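Local coordinates for probable disease resistance protein At5g66900 (Arabidopsis thaliana, PDB 7L7W), which acts as a helper immune receptor of plants, a calcium-permeable nonselective cation channel linked to cell death, here seen as its N-terminal four-helix CC-R domain, at residues Ser21-Val26 and Asp77-Ala82; Glu30-Lys35 and Thr47-Phe52; Arg87-Val92 and Ser98-Lys103. The protein carries 2 engineered substitutions. One frame throughout, in Å; residues are numbered along the deposited sequence.

Contact 1: Ser21-Val26 and Asp77-Ala82. With NI (nickel (II) ion), chain B.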
loop_
_atom_site.group_PDB
_atom_site.type_symbol
_atom_site.label_atom_id
_atom_site.label_comp_id
_atom_site.label_asym_id
_atom_site.label_seq_id
_atom_site.Cartn_x
_atom_site.Cartn_y
_atom_site.Cartn_z
ATOM N N SER A 21 20.691 -21.919 16.024
ATOM C CA SER A 21 21.288 -21.287 14.858
ATOM C C SER A 21 20.703 -21.832 13.560
ATOM O O SER A 21 20.617 -21.099 12.565
ATOM C CB SER A 21 22.806 -21.460 14.906
ATOM O OG SER A 21 23.150 -22.831 14.927
ATOM N N LYS A 22 20.252 -23.089 13.559
ATOM C CA LYS A 22 19.606 -23.641 12.370
ATOM C C LYS A 22 18.254 -22.967 12.121
ATOM O O LYS A 22 17.954 -22.492 11.003
ATOM C CB LYS A 22 19.462 -25.154 12.550
ATOM C CG LYS A 22 18.361 -25.806 11.755
ATOM C CD LYS A 22 18.110 -27.236 12.219
ATOM C CE LYS A 22 19.045 -28.211 11.529
ATOM N NZ LYS A 22 18.289 -29.317 10.864
ATOM N N LEU A 23 17.433 -22.900 13.170
ATOM C CA LEU A 23 16.158 -22.210 13.088
ATOM C C LEU A 23 16.327 -20.719 12.807
ATOM O O LEU A 23 15.436 -20.105 12.220
ATOM C CB LEU A 23 15.371 -22.455 14.372
ATOM C CG LEU A 23 14.120 -21.619 14.614
ATOM C CD1 LEU A 23 12.943 -22.296 13.944
ATOM C CD2 LEU A 23 13.847 -21.497 16.120
ATOM N N LEU A 24 17.458 -20.122 13.182
ATOM C CA LEU A 24 17.645 -18.714 12.845
ATOM C C LEU A 24 18.081 -18.527 11.392
ATOM O O LEU A 24 17.674 -17.556 10.739
ATOM C CB LEU A 24 18.661 -18.072 13.786
ATOM C CG LEU A 24 18.773 -16.560 13.585
ATOM C CD1 LEU A 24 17.392 -15.863 13.726
ATOM C CD2 LEU A 24 19.778 -15.994 14.568
ATOM N N LYS A 25 18.918 -19.429 10.871
ATOM C CA LYS A 25 19.332 -19.312 9.483
ATOM C C LYS A 25 18.144 -19.473 8.548
ATOM O O LYS A 25 18.082 -18.814 7.494
ATOM C CB LYS A 25 20.415 -20.345 9.160
ATOM C CG LYS A 25 21.046 -20.195 7.765
ATOM C CD LYS A 25 22.300 -19.321 7.794
ATOM C CE LYS A 25 22.516 -18.615 6.463
ATOM N NZ LYS A 25 23.504 -17.516 6.632
ATOM N N VAL A 26 17.188 -20.334 8.915
ATOM C CA VAL A 26 15.995 -20.461 8.077
ATOM C C VAL A 26 15.263 -19.125 7.992
ATOM O O VAL A 26 14.879 -18.665 6.905
ATOM C CB VAL A 26 15.062 -21.562 8.606
ATOM C CG1 VAL A 26 13.711 -21.461 7.897
ATOM C CG2 VAL A 26 15.674 -22.932 8.407
ATOM N N ASP A 77 11.321 -18.356 21.760
ATOM C CA ASP A 77 10.041 -17.720 21.461
ATOM C C ASP A 77 10.200 -16.470 20.599
ATOM O O ASP A 77 9.306 -16.150 19.793
ATOM C CB ASP A 77 9.326 -17.386 22.767
ATOM C CG ASP A 77 8.792 -18.641 23.480
ATOM O OD1 ASP A 77 8.221 -18.505 24.595
ATOM O OD2 ASP A 77 8.966 -19.768 22.936
ATOM N N THR A 78 11.327 -15.759 20.730
ATOM C CA THR A 78 11.535 -14.584 19.894
ATOM C C THR A 78 11.884 -14.987 18.467
ATOM O O THR A 78 11.340 -14.415 17.504
ATOM C CB THR A 78 12.611 -13.685 20.498
ATOM O OG1 THR A 78 13.685 -14.494 20.961
ATOM C CG2 THR A 78 12.066 -13.001 21.740
ATOM N N ILE A 79 12.748 -15.996 18.309
ATOM C CA ILE A 79 13.044 -16.487 16.965
ATOM C C ILE A 79 11.784 -17.058 16.321
ATOM O O ILE A 79 11.583 -16.932 15.107
ATOM C CB ILE A 79 14.182 -17.519 17.021
ATOM C CG1 ILE A 79 15.471 -16.855 17.499
ATOM C CG2 ILE A 79 14.423 -18.132 15.664
ATOM C CD1 ILE A 79 16.604 -17.848 17.852
ATOM N N GLU A 80 10.882 -17.639 17.124
ATOM C CA GLU A 80 9.652 -18.178 16.551
ATOM C C GLU A 80 8.659 -17.081 16.185
ATOM O O GLU A 80 7.896 -17.240 15.221
ATOM C CB GLU A 80 9.018 -19.184 17.498
ATOM C CG GLU A 80 9.489 -20.599 17.217
ATOM C CD GLU A 80 9.131 -21.077 15.816
ATOM O OE1 GLU A 80 9.928 -20.821 14.880
ATOM O OE2 GLU A 80 8.067 -21.724 15.655
ATOM N N ARG A 81 8.654 -15.959 16.911
ATOM C CA ARG A 81 7.857 -14.824 16.445
ATOM C C ARG A 81 8.389 -14.288 15.117
ATOM O O ARG A 81 7.608 -13.981 14.205
ATOM C CB ARG A 81 7.833 -13.732 17.504
ATOM C CG ARG A 81 6.984 -14.128 18.718
ATOM C CD ARG A 81 7.435 -13.414 19.970
ATOM N NE ARG A 81 7.524 -11.977 19.739
ATOM C CZ ARG A 81 8.311 -11.154 20.430
ATOM N NH1 ARG A 81 9.095 -11.632 21.402
ATOM N NH2 ARG A 81 8.318 -9.852 20.137
ATOM N N ALA A 82 9.719 -14.187 14.974
ATOM C CA ALA A 82 10.251 -13.792 13.671
ATOM C C ALA A 82 9.821 -14.779 12.591
ATOM O O ALA A 82 9.428 -14.373 11.492
ATOM C CB ALA A 82 11.773 -13.664 13.711
HETATM NI NI NI B . 8.724 -21.653 13.181
#
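Leu23 and Ile79 face each other from two helices that run the same way, both with their CB atoms directed at the opposite segment. The axes approach to 9.9 Å and their N-to-C directions differ by 21°. The two segments meet through side chains alone, without a hydrogen bond between them. The leucine and isoleucine side chains meet at a slant: the methyl Leu23 CD2 lies 3.4 Å from Ile79 CG2, with Leu23 CG behind it. Leu23 owes this reach to an extended first torsion, which sets CG opposite the backbone N (chi1 169°) and carries both methyls outward from the helix. Ile79 CG2 serves a second neighbour as well, since Leu24 CD1 rests 4.2 Å from it. Leu24 also touches Met48, Leu51 and Thr55 of helix 38-60, while Ala82, one turn beyond Ile79, touches Ile107 and Met111 of helix 97-114.

The more open flank has different chemistry. Glu80 crosses Leu23 at about a right angle, and its chain, bent at chi2 (-61°), brings Glu80 OE1 to 3.5 Å from Leu23 CD1. Both carboxylate oxygens hold a nickel ion unevenly, with Glu80 OE1 at 2.2 Å and Glu80 OE2 at 2.6 Å from the metal. Asp83, on the next turn of the same helix, adds OD2 to the site, and the metal should fix the carboxylate's rotation. Beneath this nickel site, the leucine and isoleucine methyls that meet between the helices fit the interior of a four-helix bundle, here that of the RPW8-like CC-R domain.

Contact 2: Glu30-Lys35 and Thr47-Phe52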
loop_
_atom_site.group_PDB
_atom_site.type_symbol
_atom_site.label_atom_id
_atom_site.label_comp_id
_atom_site.label_asym_id
_atom_site.label_seq_id
_atom_site.Cartn_x
_atom_site.Cartn_y
_atom_site.Cartn_z
ATOM N N GLU A 30 14.611 -16.772 4.634
ATOM C CA GLU A 30 13.259 -16.427 4.211
ATOM C C GLU A 30 13.038 -14.920 4.209
ATOM O O GLU A 30 12.352 -14.401 3.326
ATOM C CB GLU A 30 12.206 -17.104 5.092
ATOM C CG GLU A 30 12.073 -18.605 4.900
ATOM C CD GLU A 30 11.737 -19.026 3.478
ATOM O OE1 GLU A 30 11.184 -18.210 2.687
ATOM O OE2 GLU A 30 12.051 -20.192 3.144
ATOM N N ALA A 31 13.578 -14.202 5.199
ATOM C CA ALA A 31 13.362 -12.758 5.237
ATOM C C ALA A 31 14.086 -12.068 4.098
ATOM O O ALA A 31 13.574 -11.100 3.527
ATOM C CB ALA A 31 13.834 -12.177 6.563
ATOM N N LYS A 32 15.288 -12.547 3.760
ATOM C CA LYS A 32 16.092 -11.876 2.746
ATOM C C LYS A 32 15.352 -11.796 1.410
ATOM O O LYS A 32 15.547 -10.834 0.652
ATOM C CB LYS A 32 17.437 -12.591 2.602
ATOM C CG LYS A 32 18.521 -12.036 3.509
ATOM C CD LYS A 32 19.820 -12.822 3.370
ATOM C CE LYS A 32 20.925 -12.236 4.244
ATOM N NZ LYS A 32 22.097 -13.148 4.365
ATOM N N LYS A 33 14.455 -12.758 1.139
ATOM C CA LYS A 33 13.759 -12.823 -0.143
ATOM C C LYS A 33 12.931 -11.566 -0.426
ATOM O O LYS A 33 12.720 -11.220 -1.593
ATOM C CB LYS A 33 12.863 -14.066 -0.192
ATOM C CG LYS A 33 13.606 -15.400 -0.206
ATOM C CD LYS A 33 12.649 -16.588 -0.275
ATOM C CE LYS A 33 13.327 -17.901 0.144
ATOM N NZ LYS A 33 12.331 -19.017 0.296
ATOM N N PHE A 34 12.456 -10.866 0.609
ATOM C CA PHE A 34 11.590 -9.692 0.422
ATOM C C PHE A 34 12.424 -8.409 0.327
ATOM O O PHE A 34 12.303 -7.488 1.144
ATOM C CB PHE A 34 10.562 -9.611 1.557
ATOM C CG PHE A 34 9.698 -10.846 1.683
ATOM C CD1 PHE A 34 8.807 -11.199 0.675
ATOM C CD2 PHE A 34 9.773 -11.650 2.800
ATOM C CE1 PHE A 34 8.022 -12.353 0.784
ATOM C CE2 PHE A 34 8.983 -12.804 2.918
ATOM C CZ PHE A 34 8.117 -13.160 1.911
ATOM N N LYS A 35 13.278 -8.357 -0.704
ATOM C CA LYS A 35 14.221 -7.247 -0.833
ATOM C C LYS A 35 13.514 -5.898 -0.851
ATOM O O LYS A 35 13.984 -4.939 -0.224
ATOM C CB LYS A 35 15.091 -7.427 -2.082
ATOM C CG LYS A 35 15.501 -8.854 -2.342
ATOM C CD LYS A 35 15.867 -9.112 -3.782
ATOM C CE LYS A 35 17.077 -10.029 -3.800
ATOM N NZ LYS A 35 17.869 -9.926 -5.058
ATOM N N THR A 47 19.738 -7.308 12.190
ATOM C CA THR A 47 19.716 -7.710 13.590
ATOM C C THR A 47 19.919 -9.214 13.745
ATOM O O THR A 47 20.700 -9.658 14.593
ATOM C CB THR A 47 18.418 -7.278 14.253
ATOM O OG1 THR A 47 18.503 -5.885 14.571
ATOM C CG2 THR A 47 18.186 -8.071 15.534
ATOM N N MET A 48 19.254 -10.008 12.907
ATOM C CA MET A 48 19.373 -11.459 13.011
ATOM C C MET A 48 20.778 -11.945 12.655
ATOM O O MET A 48 21.231 -12.965 13.180
ATOM C CB MET A 48 18.330 -12.136 12.113
ATOM C CG MET A 48 16.892 -12.047 12.652
ATOM S SD MET A 48 15.650 -13.009 11.721
ATOM C CE MET A 48 15.655 -12.211 10.106
ATOM N N GLU A 49 21.490 -11.232 11.788
ATOM C CA GLU A 49 22.846 -11.634 11.459
ATOM C C GLU A 49 23.815 -11.255 12.567
ATOM O O GLU A 49 24.830 -11.940 12.748
ATOM C CB GLU A 49 23.250 -11.039 10.109
ATOM C CG GLU A 49 22.640 -11.835 8.949
ATOM C CD GLU A 49 22.972 -11.292 7.563
ATOM O OE1 GLU A 49 22.979 -10.046 7.368
ATOM O OE2 GLU A 49 23.197 -12.131 6.656
ATOM N N ILE A 50 23.512 -10.187 13.314
ATOM C CA ILE A 50 24.235 -9.927 14.564
ATOM C C ILE A 50 24.004 -11.061 15.560
ATOM O O ILE A 50 24.934 -11.551 16.212
ATOM C CB ILE A 50 23.794 -8.588 15.178
ATOM C CG1 ILE A 50 24.206 -7.404 14.318
ATOM C CG2 ILE A 50 24.315 -8.460 16.614
ATOM C CD1 ILE A 50 23.482 -6.124 14.739
ATOM N N LEU A 51 22.742 -11.457 15.728
ATOM C CA LEU A 51 22.407 -12.472 16.719
ATOM C C LEU A 51 22.899 -13.867 16.328
ATOM O O LEU A 51 23.064 -14.718 17.206
ATOM C CB LEU A 51 20.892 -12.471 16.943
ATOM C CG LEU A 51 20.225 -13.653 17.649
ATOM C CD1 LEU A 51 20.369 -13.516 19.169
ATOM C CD2 LEU A 51 18.757 -13.779 17.239
ATOM N N PHE A 52 23.151 -14.108 15.039
ATOM C CA PHE A 52 23.445 -15.459 14.560
ATOM C C PHE A 52 24.696 -16.101 15.169
ATOM O O PHE A 52 24.645 -17.297 15.508
ATOM C CB PHE A 52 23.531 -15.434 13.029
ATOM C CG PHE A 52 23.733 -16.776 12.433
ATOM C CD1 PHE A 52 22.684 -17.670 12.358
ATOM C CD2 PHE A 52 24.982 -17.168 11.983
ATOM C CE1 PHE A 52 22.865 -18.937 11.822
ATOM C CE2 PHE A 52 25.173 -18.433 11.441
ATOM C CZ PHE A 52 24.110 -19.320 11.360
#
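Ala31 and Met48 join the two arms of an antiparallel helical hairpin: the end of helix 20-32 meets helix 38-60 some three turns in. The contact is small, with 116 Å² buried over both sides, and it has two distinct halves.

The inner half is apolar. Ala31 directs its CB at the other helix and meets the methyl of Met48, with Ala31 CB 4.0 Å from Met48 CE. The Met48 chain runs straight through its middle and then folds at its last torsion (chi3 -64°), which turns CE to the alanine. The backbones are far apart here: Ala31 CA and Met48 CA, the closest such pair, are separated by 9.9 Å. A long, flexible thioether therefore spans the distance. Val27 and Ile28 of helix 20-32 and Met111 of helix 97-114 also touch Met48.

The outer half is looser and charged. Lys32 and Glu49, both partly exposed, come from opposite directions and form a salt bridge. A bound nickel ion lies about 4 Å from the side chain of Glu49, so its positive charge would probably add to the lysine's influence on the carboxylate. Lys33 NZ pairs within its own segment with Glu30 OE1 at 2.8 Å, and Phe34, at the centre of an inverse gamma turn, packs on Tyr95 of the second subunit. In the bridge between the helices, Lys32 NZ donates to Glu49 OE2 at 2.7 Å, approaching from above the carboxylate, 36° out of its plane.

Contact 3: Arg87-Val92 and Ser98-Lys103. Engineered in segment 98-103: Glu99 (natural residue Lys).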
loop_
_atom_site.group_PDB
_atom_site.type_symbol
_atom_site.label_atom_id
_atom_site.label_comp_id
_atom_site.label_asym_id
_atom_site.label_seq_id
_atom_site.Cartn_x
_atom_site.Cartn_y
_atom_site.Cartn_z
ATOM N N ARG A 87 6.668 -15.798 7.728
ATOM C CA ARG A 87 5.872 -16.681 6.890
ATOM C C ARG A 87 4.519 -16.079 6.561
ATOM O O ARG A 87 3.926 -16.465 5.549
ATOM C CB ARG A 87 5.729 -18.052 7.542
ATOM C CG ARG A 87 7.071 -18.587 8.001
ATOM C CD ARG A 87 7.199 -20.074 7.835
ATOM N NE ARG A 87 7.858 -20.432 6.585
ATOM C CZ ARG A 87 9.039 -21.037 6.508
ATOM N NH1 ARG A 87 9.565 -21.333 5.326
ATOM N NH2 ARG A 87 9.695 -21.349 7.610
ATOM N N LYS A 88 4.034 -15.121 7.367
ATOM C CA LYS A 88 2.740 -14.524 7.050
ATOM C C LYS A 88 2.872 -13.267 6.183
ATOM O O LYS A 88 1.864 -12.774 5.670
ATOM C CB LYS A 88 1.985 -14.157 8.328
ATOM C CG LYS A 88 2.553 -12.912 8.992
ATOM C CD LYS A 88 1.569 -12.160 9.921
ATOM C CE LYS A 88 0.846 -13.067 10.891
ATOM N NZ LYS A 88 0.795 -12.336 12.188
ATOM N N PHE A 89 4.079 -12.718 6.020
ATOM C CA PHE A 89 4.219 -11.468 5.261
ATOM C C PHE A 89 3.526 -11.445 3.902
ATOM O O PHE A 89 2.873 -10.426 3.597
ATOM C CB PHE A 89 5.693 -11.105 5.048
ATOM C CG PHE A 89 5.882 -9.807 4.328
ATOM C CD1 PHE A 89 5.390 -8.625 4.873
ATOM C CD2 PHE A 89 6.513 -9.767 3.097
ATOM C CE1 PHE A 89 5.550 -7.417 4.214
ATOM C CE2 PHE A 89 6.671 -8.555 2.423
ATOM C CZ PHE A 89 6.184 -7.381 2.985
ATOM N N PRO A 90 3.627 -12.463 3.044
ATOM C CA PRO A 90 2.956 -12.390 1.734
ATOM C C PRO A 90 1.453 -12.140 1.807
ATOM O O PRO A 90 0.862 -11.691 0.814
ATOM C CB PRO A 90 3.259 -13.756 1.114
ATOM C CG PRO A 90 4.581 -14.117 1.702
ATOM C CD PRO A 90 4.510 -13.643 3.129
ATOM N N ARG A 91 0.806 -12.405 2.934
ATOM C CA ARG A 91 -0.614 -12.111 3.050
ATOM C C ARG A 91 -0.898 -10.892 3.920
ATOM O O ARG A 91 -2.055 -10.639 4.246
ATOM C CB ARG A 91 -1.367 -13.340 3.553
ATOM C CG ARG A 91 -1.149 -14.556 2.647
ATOM C CD ARG A 91 -1.676 -15.837 3.265
ATOM N NE ARG A 91 -2.104 -15.636 4.652
ATOM C CZ ARG A 91 -1.486 -16.108 5.742
ATOM N NH1 ARG A 91 -0.369 -16.838 5.652
ATOM N NH2 ARG A 91 -2.002 -15.842 6.943
ATOM N N VAL A 92 0.115 -10.100 4.264
ATOM C CA VAL A 92 -0.148 -8.814 4.904
ATOM C C VAL A 92 -0.770 -7.876 3.863
ATOM O O VAL A 92 -0.148 -7.561 2.843
ATOM C CB VAL A 92 1.131 -8.220 5.497
ATOM C CG1 VAL A 92 0.838 -6.913 6.174
ATOM C CG2 VAL A 92 1.717 -9.178 6.483
ATOM N N SER A 98 1.635 -0.392 8.586
ATOM C CA SER A 98 2.069 0.172 9.868
ATOM C C SER A 98 1.980 -0.865 10.977
ATOM O O SER A 98 2.948 -1.110 11.708
ATOM C CB SER A 98 1.229 1.395 10.238
ATOM O OG SER A 98 0.883 2.151 9.090
ATOM N N GLU A 99 0.832 -1.529 11.078
ATOM C CA GLU A 99 0.646 -2.527 12.119
ATOM C C GLU A 99 1.782 -3.530 12.102
ATOM O O GLU A 99 2.528 -3.689 13.081
ATOM C CB GLU A 99 -0.679 -3.236 11.892
ATOM C CG GLU A 99 -1.245 -3.899 13.090
ATOM C CD GLU A 99 -2.565 -4.554 12.769
ATOM O OE1 GLU A 99 -2.540 -5.611 12.090
ATOM O OE2 GLU A 99 -3.620 -3.991 13.171
ATOM N N TYR A 100 1.948 -4.182 10.951
ATOM C CA TYR A 100 2.935 -5.240 10.841
ATOM C C TYR A 100 4.319 -4.682 11.094
ATOM O O TYR A 100 5.125 -5.297 11.806
ATOM C CB TYR A 100 2.831 -5.883 9.468
ATOM C CG TYR A 100 3.821 -6.972 9.160
ATOM C CD1 TYR A 100 3.576 -8.286 9.526
ATOM C CD2 TYR A 100 4.987 -6.694 8.442
ATOM C CE1 TYR A 100 4.481 -9.291 9.213
ATOM C CE2 TYR A 100 5.885 -7.683 8.125
ATOM C CZ TYR A 100 5.635 -8.981 8.507
ATOM O OH TYR A 100 6.545 -9.974 8.188
ATOM N N THR A 101 4.580 -3.464 10.617
ATOM C CA THR A 101 5.920 -2.943 10.804
ATOM C C THR A 101 6.225 -2.785 12.285
ATOM O O THR A 101 7.293 -3.209 12.744
ATOM C CB THR A 101 6.092 -1.642 10.044
ATOM O OG1 THR A 101 5.874 -1.899 8.653
ATOM C CG2 THR A 101 7.512 -1.133 10.206
ATOM N N ARG A 102 5.253 -2.286 13.062
ATOM C CA ARG A 102 5.465 -2.150 14.501
ATOM C C ARG A 102 5.811 -3.499 15.113
ATOM O O ARG A 102 6.810 -3.625 15.836
ATOM C CB ARG A 102 4.229 -1.539 15.180
ATOM C CG ARG A 102 3.951 -0.069 14.816
ATOM C CD ARG A 102 5.238 0.705 14.462
ATOM N NE ARG A 102 4.981 1.920 13.677
ATOM C CZ ARG A 102 5.127 2.007 12.357
ATOM N NH1 ARG A 102 5.536 0.951 11.674
ATOM N NH2 ARG A 102 4.869 3.145 11.714
ATOM N N LYS A 103 5.047 -4.537 14.756
ATOM C CA LYS A 103 5.335 -5.889 15.231
ATOM C C LYS A 103 6.767 -6.295 14.870
ATOM O O LYS A 103 7.551 -6.700 15.738
ATOM C CB LYS A 103 4.297 -6.829 14.623
ATOM C CG LYS A 103 4.278 -8.273 15.043
ATOM C CD LYS A 103 3.069 -8.996 14.386
ATOM C CE LYS A 103 1.824 -8.072 14.327
ATOM N NZ LYS A 103 0.494 -8.774 14.436
#
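Tyr100 OH, which lies 3.4 Å from Phe89 CB, donates a hydrogen bond to the carbonyl of Ala85, so the buried hydroxyl is satisfied by a residue of helix 70-88 just before segment 87-92. The ring behind it is the centre of the contact. Tyr100 projects across the gap because its CG stands opposite the backbone N (chi1 178°), and three residues of the facing segment meet it. Val92 covers one face: its CG2 sits 4.0 Å from the Tyr100 ring centroid and 24° off the normal, a CH-pi contact displaced toward the rim. Phe89 comes in obliquely, with ring centroids 5.4 Å apart and planes inclined at 33°. Its nearest approach is Phe89 CD1 to Tyr100 CE2 at 3.4 Å. Lys88 runs alongside the tyrosine, pointing the other way, with its aliphatic CG 4.1 Å from Tyr100 CE1.

Beyond that aliphatic stem, the two lysine ends, Lys88 NZ and Lys103 NZ, lie 4.2 Å apart and would, if both charged, probably repel. The engineered Glu99, a lysine in the natural protein, makes no contact with segment 87-92 and packs on Ala36 of the third subunit.

Segment 87-92 includes a short 3-10 segment at Phe89-Pro90, with Val92 N bonded to Phe89 O at 2.9 Å. Phe89 stacks on Phe37 and touches Leu40 of helix 38-60, and Val92 O accepts a bond from Trp94 NE1 of the second subunit. Tyr100 thus pins the start of helix 97-114 against the end of helix 70-88, beside the start of helix 38-60.

In the fold
The centre of contact 1 lies about 5 Å from the centre of the chain, the nearest of the three; that of contact 2 is about 10 Å out and that of contact 3, at one end of the bundle, about 17 Å. Distance from the centre does not set burial: contact 3 has three buried residues and is built on aromatic rings beside two lysines, whereas the partly buried contacts 1 and 2 set aliphatic packing beside a carboxylate held by nickel or by lysine. Contacts 1 and 2 share helix 20-32 and meet directly, Leu24 CD2 lying 3.6 Å from Leu51 CD2. Contacts 1 and 3 share helix 70-88. Phe34 links contact 2 to Phe89 of contact 3, where neighbouring subunits also pack.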